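Local coordinates for protein neural cell adhesion molecule 1, 140 kDa isoform (Homo sapiens, PDB 2E3V) that mediates adhesion between cells, probably neural cells above all, as a membrane glycoprotein whose extracellular part includes fibronectin type III domains, at residues Trp45-Val48 against Gly49-Val52. Sequence-based numbering, arbitrary orientation.
Sequences WRAV and GEEV
The carbonyl oxygen of E51 takes the shortest bond here, from the guanidinium of R46: NH1 donates to O at 2.9 Å, with an N-H...O angle of 157°. The oxygen sits at the edge of the guanidinium, practically in its plane, whereas NH1 stands above the plane of the E51 carbonyl. The R46 side chain gets there with CG anti to the backbone N (chi1 -177°), extended as far as CD and then bent at chi3. On the way its methylenes pack against carbonyl oxygens of the loop. CG lies 3.3 Å from V52 O and also meets CB of E50. CD is 3.4 Å from E50 O, which also covers one face of the guanidinium. The R46 side chain touches W53 in the loop as well.

Closer to the tip, residues 47-50 form a type II beta turn, closed by E50 N donating to A47 O at 3.0 Å. G49 occupies the third position with a positive phi of 97°, where a side chain would run into the carbonyl oxygen of V48. At the last position of the turn, CB of E50 rests against A47 O, and its CG reaches A47 CB at 4.0 Å before the carboxylate turns outward.

All this lies at the surface end of strand 38-47, in the loop crossing to the edge strand 54-59 of the four-stranded sheet, which is the C-C' connection of a fibronectin type III sandwich. Strand 79-88 flanks the other side, with V48 paired to T79 through the backbone. E51 OE2 is 4.2 Å from R46 NH1 but lies off the guanidinium plane, so its charge probably adds a modest attraction, while the directional hold on the arginine within this hairpin comes from a main-chain carbonyl.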
loop_
_atom_site.group_PDB
_atom_site.type_symbol
_atom_site.label_atom_id
_atom_site.label_comp_id
_atom_site.label_asym_id
_atom_site.label_seq_id
_atom_site.Cartn_x
_atom_site.Cartn_y
_atom_site.Cartn_z
ATOM N N TRP A 45 1.284 5.436 4.406
ATOM C CA TRP A 45 1.227 6.518 3.431
ATOM C C TRP A 45 1.293 7.854 4.162
ATOM O O TRP A 45 0.991 7.941 5.354
ATOM C CB TRP A 45 -0.023 6.416 2.541
ATOM C CG TRP A 45 -1.308 6.517 3.317
ATOM C CD1 TRP A 45 -2.078 7.635 3.503
ATOM C CD2 TRP A 45 -1.946 5.462 4.044
ATOM N NE1 TRP A 45 -3.164 7.332 4.295
ATOM C CE2 TRP A 45 -3.105 6.005 4.637
ATOM C CE3 TRP A 45 -1.649 4.103 4.249
ATOM C CZ2 TRP A 45 -3.972 5.237 5.425
ATOM C CZ3 TRP A 45 -2.515 3.342 5.026
ATOM C CH2 TRP A 45 -3.660 3.914 5.606
ATOM N N ARG A 46 1.711 8.881 3.444
ATOM C CA ARG A 46 1.874 10.190 4.033
ATOM C C ARG A 46 1.837 11.254 2.959
ATOM O O ARG A 46 2.532 11.149 1.938
ATOM C CB ARG A 46 3.200 10.246 4.786
ATOM C CG ARG A 46 3.451 11.541 5.496
ATOM C CD ARG A 46 4.788 11.485 6.197
ATOM N NE ARG A 46 5.900 11.440 5.245
ATOM C CZ ARG A 46 7.183 11.420 5.598
ATOM N NH1 ARG A 46 7.523 11.435 6.883
ATOM N NH2 ARG A 46 8.124 11.393 4.664
ATOM N N ALA A 47 1.023 12.274 3.203
ATOM C CA ALA A 47 0.869 13.388 2.284
ATOM C C ALA A 47 2.076 14.306 2.294
ATOM O O ALA A 47 2.794 14.418 3.301
ATOM C CB ALA A 47 -0.384 14.191 2.625
ATOM N N VAL A 48 2.284 14.953 1.154
ATOM C CA VAL A 48 3.211 16.060 1.042
ATOM C C VAL A 48 2.866 17.055 2.154
ATOM O O VAL A 48 1.701 17.435 2.322
ATOM C CB VAL A 48 3.072 16.721 -0.354
ATOM C CG1 VAL A 48 3.428 18.194 -0.327
ATOM C CG2 VAL A 48 3.896 15.967 -1.384
ATOM N N GLY A 49 3.876 17.437 2.930
ATOM C CA GLY A 49 3.695 18.385 4.024
ATOM C C GLY A 49 3.514 17.755 5.395
ATOM O O GLY A 49 3.500 18.462 6.400
ATOM N N GLU A 50 3.369 16.432 5.445
ATOM C CA GLU A 50 3.182 15.733 6.722
ATOM C C GLU A 50 4.465 15.030 7.181
ATOM O O GLU A 50 5.369 14.786 6.378
ATOM C CB GLU A 50 2.020 14.730 6.640
ATOM C CG GLU A 50 0.646 15.338 6.311
ATOM C CD GLU A 50 0.058 16.190 7.431
ATOM O OE1 GLU A 50 0.319 15.907 8.625
ATOM O OE2 GLU A 50 -0.683 17.149 7.111
ATOM N N GLU A 51 4.539 14.732 8.477
ATOM C CA GLU A 51 5.673 14.013 9.057
ATOM C C GLU A 51 5.283 12.598 9.470
ATOM O O GLU A 51 6.072 11.663 9.332
ATOM C CB GLU A 51 6.252 14.758 10.268
ATOM C CG GLU A 51 6.924 16.103 9.960
ATOM C CD GLU A 51 8.151 15.987 9.057
ATOM O OE1 GLU A 51 8.548 17.017 8.469
ATOM O OE2 GLU A 51 8.726 14.883 8.931
ATOM N N VAL A 52 4.056 12.445 9.957
ATOM C CA VAL A 52 3.570 11.159 10.439
ATOM C C VAL A 52 2.967 10.322 9.306
ATOM O O VAL A 52 2.226 10.829 8.457
ATOM C CB VAL A 52 2.556 11.335 11.602
ATOM C CG1 VAL A 52 2.063 9.979 12.124
ATOM C CG2 VAL A 52 3.181 12.136 12.744
#